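PDB 1ZPU: iron transport multicopper oxidase FET3 from Saccharomyces cerevisiae, which oxidises ferrous iron to ferric iron at the expense of dioxygen, using four copper ions, for high-affinity iron uptake through the permease FTR1. Local coordinates for residues A[7-12]-A[46-51]; A[54-59]-A[80-85]; A[87-92]-A[494-499]. One frame throughout, in Å; residues are numbered along the deposited sequence.

Interaction 1. Residues A[7-12]-A[46-51]; sequences WTTGWD and IYLTNG
The carbonyl oxygen of Thr-49 is gripped from strand 7-12 by two groups: the amide of Thr-9 donates to it (Thr-9 N to Thr-49 O 3.0 Å), and the CA-H of Thr-8 closes on it from the residue before. One residue back, Trp-7 O receives Thr-49 N at 2.8 Å, while Trp-7 N donates to Tyr-47 O. These three bonds are the regular ladder of a parallel pair, with Trp-7 opposite Leu-48 and Thr-8 opposite Thr-49. The pair forms the middle of a four-stranded sheet of the first cupredoxin-like domain, where strand 22-27 flanks the one strand and strand 88-94 the other. Beyond Thr-49 the ladder gives way to a side chain. Thr-9 OG1 sits between its own backbone N and carbonyl carbon (chi1 57°), where it takes the amide hydrogen of Gly-51 (Gly-51 N to Thr-9 OG1 2.8 Å), and its methyl CG2 is left to meet Leu-48 CD2 at 3.8 Å, the two side chains crossing at about a right angle. On this same face Ile-46 CG2 meets the six-membered ring of Trp-7 obliquely, 3.6 Å from Trp-7 CE3; Tyr-104 also meets that indole. Thr-8 and Thr-49 lie side by side on the other face, and Thr-49 OG1 is hydrogen-bonded to Thr-88 OG1 in the next strand.

Interaction 2. Residues A[54-59]-A[80-85]; sequences NTNTSM and QCPIAP. With NAG (2-acetamido-2-deoxy-beta-D-glucopyranose), chain J.
Two loops of the first cupredoxin-like domain, one leading into strand 60-62 and the other into strand 88-94, are joined here by a single antiparallel bridge, a hydrogen-bonded pair between Thr-57 and Ile-83. Thr-57 N donates to Ile-83 O at 2.9 Å, and Ile-83 N returns a straighter bond to Thr-57 O (N-H...O angle 160°). Ile-83 O is also approached by the CA-H of Asn-56, a weaker contact that comes from the residue just before the donor, at 3.2 Å from Asn-56 CA. The isoleucine side chain turns back along residues 57-58 of the facing loop: with CG1 anti to the carbonyl carbon (chi1 -53°), Ile-83 CD1 reaches Ser-58 CA at 3.8 Å. Beside it the amide of Gln-80 lies against the serine, NE2 being 3.5 Å from Ser-58 CB, while the other end of that amide is hydrogen-bonded to Tyr-91 in strand 88-94. Ser-58 OG is hydrogen-bonded to Thr-108 OG1, next to the copper ligand His-107. Cys-81 faces away from the bridge into its disulfide with Cys-500. Toward the surface Pro-85 rests its CG against Thr-55 O at 3.4 Å. Asn-56 carries an N-linked glycan there, its ND2 bonded covalently to C1 of the first N-acetylglucosamine. Pro-82 lies alongside this linkage, with CB 3.5 Å from Asn-56 ND2 and CG 3.8 Å from C6 of the sugar.

Interaction 3. Residues A[87-92]-A[494-499]; sequences STMLYN and ENHLEV. With NAG (2-acetamido-2-deoxy-beta-D-glucopyranose), chain K.
Asn-495, in the first turn of helix 494-502, spans the edge of strand 88-92 with its carboxamide. With CG anti to the backbone N (chi1 178°), the carboxamide meets the backbone of the strand at both its ends: ND2 donates to Thr-88 O at 2.9 Å, nearly straight at 175° and with the oxygen in the amide plane, while OD1 faces Leu-90 N at 2.5 Å, too short to be taken literally at this resolution. The strand is the outermost of its sheet within the chain, so the asparagine occupies the place a further strand would take. An alanine here would remove the carboxamide and is likely to leave Thr-88 O, and with it the edge at Leu-90 N, without a partner from the helix. The tightly packed part lies on the buried side, where Met-89 points its sulfur at the edge of the His-496 imidazole, SD 4.1 Å from the ring centroid in a Met-aromatic contact, and sets its CB 3.7 Å from Val-499 CG2. On the looser side the partly exposed Leu-90 extends to within 3.7 Å (CD2 to O7) of the N-acetylglucosamine carried by Asn-92. The helix, distant in sequence, is thus tied to the first cupredoxin-like domain by the side-chain amide of Asn-495 on the strand's main chain and by sulfur and hydrocarbon beside it, which implies a fit that depends on the strand's outer peptide edge as well as on its side chains.

Interactions 1 and 3 share a sheet: strand 43-49 pairs with 7-12 on one side and with 88-94 on the other, through Tyr-91 N to Ile-46 O and Met-89 N to Leu-48 O, both 2.8 Å. Interaction 2 packs against both. Asn-50 ND2 of interaction 1 lies 2.7 Å from Ile-83 O and 2.9 Å from Thr-55 O, whereas Met-59 N meets Tyr-91 OH of interaction 3 at 3.1 Å. The centres are 10 to 13 Å apart. Interaction 2 comes nearest the trinuclear copper cluster, the Ser-58 side chain being about 4 Å from that of the type 3 ligand His-107; the side chains of Leu-48 and Met-89 are about 9 and 10 Å from that of His-107.

Interaction 1. Residues A[7-12]-A[46-51]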
loop_
_atom_site.group_PDB
_atom_site.type_symbol
_atom_site.label_atom_id
_atom_site.label_comp_id
_atom_site.label_asym_id
_atom_site.label_seq_id
_atom_site.Cartn_x
_atom_site.Cartn_y
_atom_site.Cartn_z
ATOM N N TRP A 7 18.233 -12.698 -0.977
ATOM C CA TRP A 7 18.301 -11.496 -0.150
ATOM C C TRP A 7 18.231 -11.770 1.332
ATOM O O TRP A 7 17.364 -12.506 1.801
ATOM C CB TRP A 7 17.166 -10.552 -0.473
ATOM C CG TRP A 7 17.145 -10.042 -1.844
ATOM C CD1 TRP A 7 18.177 -9.987 -2.718
ATOM C CD2 TRP A 7 16.026 -9.458 -2.498
ATOM N NE1 TRP A 7 17.764 -9.426 -3.894
ATOM C CE2 TRP A 7 16.440 -9.095 -3.783
ATOM C CE3 TRP A 7 14.699 -9.213 -2.119
ATOM C CZ2 TRP A 7 15.577 -8.495 -4.707
ATOM C CZ3 TRP A 7 13.835 -8.619 -3.039
ATOM C CH2 TRP A 7 14.283 -8.260 -4.312
ATOM N N THR A 8 19.135 -11.129 2.066
ATOM C CA THR A 8 19.206 -11.246 3.519
ATOM C C THR A 8 19.059 -9.877 4.182
ATOM O O THR A 8 19.807 -8.935 3.874
ATOM C CB THR A 8 20.532 -11.884 3.965
ATOM O OG1 THR A 8 20.660 -13.170 3.356
ATOM C CG2 THR A 8 20.573 -12.010 5.468
ATOM N N THR A 9 18.085 -9.783 5.085
ATOM C CA THR A 9 17.849 -8.571 5.856
ATOM C C THR A 9 18.969 -8.334 6.846
ATOM O O THR A 9 19.591 -9.281 7.349
ATOM C CB THR A 9 16.547 -8.629 6.670
ATOM O OG1 THR A 9 16.576 -9.772 7.525
ATOM C CG2 THR A 9 15.328 -8.700 5.770
ATOM N N GLY A 10 19.222 -7.060 7.124
ATOM C CA GLY A 10 20.226 -6.667 8.099
ATOM C C GLY A 10 20.079 -5.224 8.508
ATOM O O GLY A 10 19.242 -4.509 7.975
ATOM N N TRP A 11 20.899 -4.797 9.458
ATOM C CA TRP A 11 20.920 -3.413 9.912
ATOM C C TRP A 11 22.280 -2.787 9.667
ATOM O O TRP A 11 23.307 -3.384 9.976
ATOM C CB TRP A 11 20.590 -3.326 11.401
ATOM C CG TRP A 11 19.164 -3.609 11.745
ATOM C CD1 TRP A 11 18.656 -4.773 12.238
ATOM C CD2 TRP A 11 18.054 -2.707 11.620
ATOM N NE1 TRP A 11 17.305 -4.662 12.432
ATOM C CE2 TRP A 11 16.903 -3.403 12.060
ATOM C CE3 TRP A 11 17.921 -1.378 11.181
ATOM C CZ2 TRP A 11 15.620 -2.815 12.072
ATOM C CZ3 TRP A 11 16.648 -0.793 11.195
ATOM C CH2 TRP A 11 15.515 -1.518 11.645
ATOM N N ASP A 12 22.284 -1.586 9.109
ATOM C CA ASP A 12 23.500 -0.804 8.945
ATOM C C ASP A 12 23.173 0.667 9.026
ATOM O O ASP A 12 22.043 1.070 8.740
ATOM C CB ASP A 12 24.160 -1.116 7.609
ATOM C CG ASP A 12 25.099 -2.304 7.699
ATOM O OD1 ASP A 12 26.285 -2.076 8.058
ATOM O OD2 ASP A 12 24.650 -3.459 7.432
ATOM N N ILE A 46 12.240 -15.364 -5.003
ATOM C CA ILE A 46 13.039 -14.668 -4.003
ATOM C C ILE A 46 13.221 -15.510 -2.743
ATOM O O ILE A 46 12.250 -15.893 -2.093
ATOM C CB ILE A 46 12.439 -13.282 -3.646
ATOM C CG1 ILE A 46 12.161 -12.494 -4.920
ATOM C CG2 ILE A 46 13.389 -12.496 -2.752
ATOM C CD1 ILE A 46 11.307 -11.333 -4.735
ATOM N N TYR A 47 14.476 -15.809 -2.422
ATOM C CA TYR A 47 14.829 -16.415 -1.153
ATOM C C TYR A 47 15.080 -15.296 -0.165
ATOM O O TYR A 47 16.144 -14.673 -0.190
ATOM C CB TYR A 47 16.107 -17.243 -1.281
ATOM C CG TYR A 47 15.916 -18.519 -2.045
ATOM C CD1 TYR A 47 16.226 -18.593 -3.403
ATOM C CD2 TYR A 47 15.424 -19.664 -1.416
ATOM C CE1 TYR A 47 16.047 -19.782 -4.116
ATOM C CE2 TYR A 47 15.247 -20.839 -2.120
ATOM C CZ TYR A 47 15.559 -20.894 -3.469
ATOM O OH TYR A 47 15.383 -22.064 -4.174
ATOM N N LEU A 48 14.107 -15.023 0.697
ATOM C CA LEU A 48 14.295 -14.009 1.732
ATOM C C LEU A 48 14.776 -14.679 3.010
ATOM O O LEU A 48 14.165 -15.633 3.497
ATOM C CB LEU A 48 13.012 -13.228 2.001
ATOM C CG LEU A 48 13.079 -11.740 2.359
ATOM C CD1 LEU A 48 11.768 -11.317 2.988
ATOM C CD2 LEU A 48 14.220 -11.361 3.268
ATOM N N THR A 49 15.885 -14.184 3.542
ATOM C CA THR A 49 16.412 -14.684 4.794
ATOM C C THR A 49 16.376 -13.596 5.844
ATOM O O THR A 49 16.920 -12.521 5.658
ATOM C CB THR A 49 17.852 -15.194 4.648
ATOM O OG1 THR A 49 17.903 -16.158 3.595
ATOM C CG2 THR A 49 18.333 -15.837 5.952
ATOM N N ASN A 50 15.738 -13.899 6.962
ATOM C CA ASN A 50 15.728 -13.002 8.102
ATOM C C ASN A 50 17.061 -13.048 8.843
ATOM O O ASN A 50 17.342 -13.995 9.577
ATOM C CB ASN A 50 14.587 -13.375 9.055
ATOM C CG ASN A 50 14.372 -12.340 10.134
ATOM O OD1 ASN A 50 15.153 -11.400 10.266
ATOM N ND2 ASN A 50 13.305 -12.496 10.902
ATOM N N GLY A 51 17.880 -12.021 8.640
ATOM C CA GLY A 51 19.172 -11.921 9.315
ATOM C C GLY A 51 19.161 -10.907 10.441
ATOM O O GLY A 51 20.213 -10.551 10.972
#

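Interaction 2. Residues A[54-59]-A[80-85]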
loop_
_atom_site.group_PDB
_atom_site.type_symbol
_atom_site.label_atom_id
_atom_site.label_comp_id
_atom_site.label_asym_id
_atom_site.label_seq_id
_atom_site.Cartn_x
_atom_site.Cartn_y
_atom_site.Cartn_z
ATOM N N ASN A 54 16.147 -10.001 16.174
ATOM C CA ASN A 54 15.084 -9.955 17.172
ATOM C C ASN A 54 13.682 -9.686 16.593
ATOM O O ASN A 54 12.692 -9.841 17.299
ATOM C CB ASN A 54 15.450 -8.869 18.189
ATOM C CG ASN A 54 15.652 -7.478 17.514
ATOM O OD1 ASN A 54 15.925 -7.363 16.286
ATOM N ND2 ASN A 54 15.509 -6.419 18.323
ATOM N N THR A 55 13.598 -9.285 15.325
ATOM C CA THR A 55 12.306 -9.070 14.677
ATOM C C THR A 55 11.919 -10.248 13.781
ATOM O O THR A 55 12.783 -11.019 13.352
ATOM C CB THR A 55 12.340 -7.816 13.793
ATOM O OG1 THR A 55 13.500 -7.034 14.108
ATOM C CG2 THR A 55 11.071 -6.986 13.983
ATOM N N ASN A 56 10.624 -10.381 13.498
ATOM C CA ASN A 56 10.169 -11.203 12.376
ATOM C C ASN A 56 10.264 -10.402 11.054
ATOM O O ASN A 56 10.532 -9.197 11.091
ATOM C CB ASN A 56 8.751 -11.715 12.637
ATOM C CG ASN A 56 8.681 -12.717 13.807
ATOM O OD1 ASN A 56 9.633 -13.456 14.059
ATOM N ND2 ASN A 56 7.530 -12.756 14.503
ATOM N N THR A 57 10.087 -11.062 9.906
ATOM C CA THR A 57 9.975 -10.355 8.614
ATOM C C THR A 57 8.929 -10.968 7.697
ATOM O O THR A 57 8.418 -12.052 7.955
ATOM C CB THR A 57 11.300 -10.312 7.791
ATOM O OG1 THR A 57 12.423 -10.666 8.607
ATOM C CG2 THR A 57 11.501 -8.941 7.178
ATOM N N SER A 58 8.628 -10.252 6.617
ATOM C CA SER A 58 7.803 -10.768 5.542
ATOM C C SER A 58 8.057 -9.855 4.377
ATOM O O SER A 58 8.684 -8.812 4.553
ATOM C CB SER A 58 6.337 -10.707 5.920
ATOM O OG SER A 58 6.025 -9.427 6.422
ATOM N N MET A 59 7.583 -10.241 3.193
ATOM C CA MET A 59 7.675 -9.383 2.016
ATOM C C MET A 59 6.417 -9.527 1.216
ATOM O O MET A 59 6.000 -10.643 0.905
ATOM C CB MET A 59 8.873 -9.766 1.148
ATOM C CG MET A 59 9.153 -8.806 -0.003
ATOM S SD MET A 59 10.908 -8.765 -0.444
ATOM C CE MET A 59 11.134 -10.461 -0.934
ATOM N N GLN A 80 0.687 -16.297 5.384
ATOM C CA GLN A 80 1.874 -17.007 5.835
ATOM C C GLN A 80 2.020 -16.724 7.315
ATOM O O GLN A 80 1.373 -15.823 7.835
ATOM C CB GLN A 80 3.105 -16.442 5.142
ATOM C CG GLN A 80 3.383 -14.997 5.542
ATOM C CD GLN A 80 4.598 -14.420 4.882
ATOM O OE1 GLN A 80 4.635 -14.219 3.664
ATOM N NE2 GLN A 80 5.605 -14.128 5.686
ATOM N N CYS A 81 2.870 -17.482 7.996
ATOM C CA CYS A 81 3.282 -17.091 9.335
ATOM C C CYS A 81 4.569 -16.261 9.179
ATOM O O CYS A 81 5.186 -16.304 8.113
ATOM C CB CYS A 81 3.443 -18.314 10.234
ATOM S SG CYS A 81 4.562 -19.517 9.569
ATOM N N PRO A 82 4.950 -15.470 10.209
ATOM C CA PRO A 82 6.093 -14.555 10.092
ATOM C C PRO A 82 7.422 -15.279 9.938
ATOM O O PRO A 82 7.575 -16.393 10.462
ATOM C CB PRO A 82 6.089 -13.821 11.439
ATOM C CG PRO A 82 4.736 -14.017 11.997
ATOM C CD PRO A 82 4.340 -15.379 11.548
ATOM N N ILE A 83 8.369 -14.653 9.237
ATOM C CA ILE A 83 9.700 -15.228 9.083
ATOM C C ILE A 83 10.551 -14.941 10.311
ATOM O O ILE A 83 10.907 -13.796 10.577
ATOM C CB ILE A 83 10.441 -14.732 7.826
ATOM C CG1 ILE A 83 9.593 -14.921 6.579
ATOM C CG2 ILE A 83 11.769 -15.468 7.653
ATOM C CD1 ILE A 83 9.945 -13.949 5.478
ATOM N N ALA A 84 10.875 -16.001 11.045
ATOM C CA ALA A 84 11.686 -15.907 12.256
ATOM C C ALA A 84 13.159 -15.659 11.931
ATOM O O ALA A 84 13.631 -16.065 10.870
ATOM C CB ALA A 84 11.541 -17.179 13.077
ATOM N N PRO A 85 13.890 -14.985 12.843
ATOM C CA PRO A 85 15.335 -14.824 12.678
ATOM C C PRO A 85 16.037 -16.140 12.354
ATOM O O PRO A 85 15.831 -17.136 13.049
ATOM C CB PRO A 85 15.786 -14.301 14.044
ATOM C CG PRO A 85 14.606 -13.581 14.574
ATOM C CD PRO A 85 13.399 -14.310 14.060
HETATM C C1 NAG J . 7.737 -12.778 15.932
HETATM C C2 NAG J . 7.260 -11.832 17.054
HETATM C C3 NAG J . 6.761 -12.585 18.299
HETATM C C4 NAG J . 5.863 -13.779 17.957
HETATM C C5 NAG J . 6.390 -14.624 16.797
HETATM C C6 NAG J . 5.362 -14.742 15.657
HETATM C C7 NAG J . 7.979 -9.508 17.181
HETATM C C8 NAG J . 7.434 -8.660 18.301
HETATM N N2 NAG J . 8.235 -10.807 17.435
HETATM O O3 NAG J . 6.013 -11.699 19.111
HETATM O O4 NAG J . 5.754 -14.595 19.094
HETATM O O5 NAG J . 7.660 -14.127 16.362
HETATM O O6 NAG J . 4.180 -15.386 16.091
HETATM O O7 NAG J . 8.151 -8.986 16.061
#

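Interaction 3. Residues A[87-92]-A[494-499]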
loop_
_atom_site.group_PDB
_atom_site.type_symbol
_atom_site.label_atom_id
_atom_site.label_comp_id
_atom_site.label_asym_id
_atom_site.label_seq_id
_atom_site.Cartn_x
_atom_site.Cartn_y
_atom_site.Cartn_z
ATOM N N SER A 87 15.560 -17.910 9.605
ATOM C CA SER A 87 14.763 -18.644 8.625
ATOM C C SER A 87 14.761 -18.009 7.231
ATOM O O SER A 87 15.043 -16.821 7.067
ATOM C CB SER A 87 13.338 -18.857 9.140
ATOM O OG SER A 87 13.330 -19.759 10.246
ATOM N N THR A 88 14.460 -18.831 6.231
ATOM C CA THR A 88 14.458 -18.422 4.834
ATOM C C THR A 88 13.130 -18.802 4.200
ATOM O O THR A 88 12.802 -19.980 4.112
ATOM C CB THR A 88 15.576 -19.144 4.028
ATOM O OG1 THR A 88 16.859 -18.875 4.604
ATOM C CG2 THR A 88 15.569 -18.703 2.559
ATOM N N MET A 89 12.374 -17.812 3.743
ATOM C CA MET A 89 11.165 -18.101 2.990
ATOM C C MET A 89 11.394 -17.903 1.489
ATOM O O MET A 89 12.048 -16.946 1.070
ATOM C CB MET A 89 9.977 -17.295 3.525
ATOM C CG MET A 89 8.786 -17.183 2.572
ATOM S SD MET A 89 7.137 -17.112 3.314
ATOM C CE MET A 89 7.429 -16.261 4.843
ATOM N N LEU A 90 10.884 -18.839 0.695
ATOM C CA LEU A 90 10.948 -18.731 -0.746
ATOM C C LEU A 90 9.632 -18.201 -1.281
ATOM O O LEU A 90 8.585 -18.819 -1.102
ATOM C CB LEU A 90 11.302 -20.074 -1.384
ATOM C CG LEU A 90 11.216 -20.168 -2.912
ATOM C CD1 LEU A 90 12.163 -19.190 -3.628
ATOM C CD2 LEU A 90 11.475 -21.584 -3.346
ATOM N N TYR A 91 9.699 -17.038 -1.916
ATOM C CA TYR A 91 8.562 -16.457 -2.613
ATOM C C TYR A 91 8.680 -16.846 -4.084
ATOM O O TYR A 91 9.601 -16.417 -4.770
ATOM C CB TYR A 91 8.535 -14.929 -2.420
ATOM C CG TYR A 91 8.171 -14.499 -1.007
ATOM C CD1 TYR A 91 9.154 -14.177 -0.074
ATOM C CD2 TYR A 91 6.838 -14.429 -0.602
ATOM C CE1 TYR A 91 8.821 -13.791 1.237
ATOM C CE2 TYR A 91 6.490 -14.040 0.701
ATOM C CZ TYR A 91 7.485 -13.725 1.618
ATOM O OH TYR A 91 7.133 -13.343 2.903
ATOM N N ASN A 92 7.752 -17.672 -4.553
ATOM C CA ASN A 92 7.844 -18.287 -5.864
ATOM C C ASN A 92 6.526 -18.095 -6.576
ATOM O O ASN A 92 5.540 -18.744 -6.247
ATOM C CB ASN A 92 8.149 -19.771 -5.684
ATOM C CG ASN A 92 8.511 -20.477 -6.976
ATOM O OD1 ASN A 92 8.259 -19.976 -8.081
ATOM N ND2 ASN A 92 9.127 -21.656 -6.831
ATOM N N GLU A 494 6.816 -27.131 1.048
ATOM C CA GLU A 494 7.614 -27.595 2.184
ATOM C C GLU A 494 8.302 -26.397 2.852
ATOM O O GLU A 494 8.266 -26.262 4.075
ATOM C CB GLU A 494 8.658 -28.659 1.777
ATOM C CG GLU A 494 8.261 -29.608 0.632
ATOM C CD GLU A 494 7.544 -30.869 1.097
ATOM O OE1 GLU A 494 6.827 -30.818 2.122
ATOM O OE2 GLU A 494 7.692 -31.921 0.426
ATOM N N ASN A 495 8.899 -25.525 2.044
ATOM C CA ASN A 495 9.563 -24.340 2.568
ATOM C C ASN A 495 8.699 -23.505 3.517
ATOM O O ASN A 495 9.164 -23.140 4.604
ATOM C CB ASN A 495 10.105 -23.459 1.448
ATOM C CG ASN A 495 10.745 -22.198 1.980
ATOM O OD1 ASN A 495 10.376 -21.081 1.595
ATOM N ND2 ASN A 495 11.683 -22.366 2.909
ATOM N N HIS A 496 7.460 -23.210 3.105
ATOM C CA HIS A 496 6.521 -22.415 3.914
ATOM C C HIS A 496 6.186 -23.083 5.255
ATOM O O HIS A 496 6.196 -22.423 6.299
ATOM C CB HIS A 496 5.224 -22.128 3.148
ATOM C CG HIS A 496 5.370 -21.140 2.035
ATOM N ND1 HIS A 496 6.063 -19.957 2.169
ATOM C CD2 HIS A 496 4.885 -21.147 0.772
ATOM C CE1 HIS A 496 6.015 -19.285 1.033
ATOM N NE2 HIS A 496 5.303 -19.981 0.171
ATOM N N LEU A 497 5.882 -24.381 5.218
ATOM C CA LEU A 497 5.650 -25.158 6.428
ATOM C C LEU A 497 6.893 -25.110 7.326
ATOM O O LEU A 497 6.788 -24.982 8.547
ATOM C CB LEU A 497 5.274 -26.609 6.067
ATOM C CG LEU A 497 3.822 -27.086 5.827
ATOM C CD1 LEU A 497 2.797 -25.972 5.587
ATOM C CD2 LEU A 497 3.774 -28.117 4.694
ATOM N N GLU A 498 8.064 -25.193 6.700
ATOM C CA GLU A 498 9.345 -25.092 7.389
ATOM C C GLU A 498 9.493 -23.749 8.129
ATOM O O GLU A 498 9.976 -23.729 9.267
ATOM C CB GLU A 498 10.474 -25.323 6.377
ATOM C CG GLU A 498 11.861 -24.843 6.788
ATOM C CD GLU A 498 12.620 -25.852 7.628
ATOM O OE1 GLU A 498 12.227 -27.049 7.678
ATOM O OE2 GLU A 498 13.630 -25.430 8.233
ATOM N N VAL A 499 9.075 -22.654 7.480
ATOM C CA VAL A 499 9.044 -21.313 8.085
ATOM C C VAL A 499 8.189 -21.308 9.346
ATOM O O VAL A 499 8.605 -20.784 10.380
ATOM C CB VAL A 499 8.461 -20.230 7.107
ATOM C CG1 VAL A 499 8.370 -18.861 7.777
ATOM C CG2 VAL A 499 9.285 -20.115 5.854
HETATM C C1 NAG K . 8.874 -22.638 -7.854
HETATM C C2 NAG K . 9.355 -24.033 -7.441
HETATM C C3 NAG K . 9.307 -24.953 -8.652
HETATM C C4 NAG K . 7.888 -24.974 -9.205
HETATM C C5 NAG K . 7.242 -23.587 -9.304
HETATM C C6 NAG K . 5.726 -23.718 -9.463
HETATM C C7 NAG K . 11.857 -23.898 -7.112
HETATM C C8 NAG K . 12.481 -24.858 -8.099
HETATM N N2 NAG K . 10.613 -24.116 -6.695
HETATM O O3 NAG K . 9.651 -26.271 -8.263
HETATM O O4 NAG K . 7.910 -25.599 -10.469
HETATM O O5 NAG K . 7.502 -22.777 -8.164
HETATM O O6 NAG K . 5.243 -24.790 -8.675
HETATM O O7 NAG K . 12.509 -22.958 -6.674
#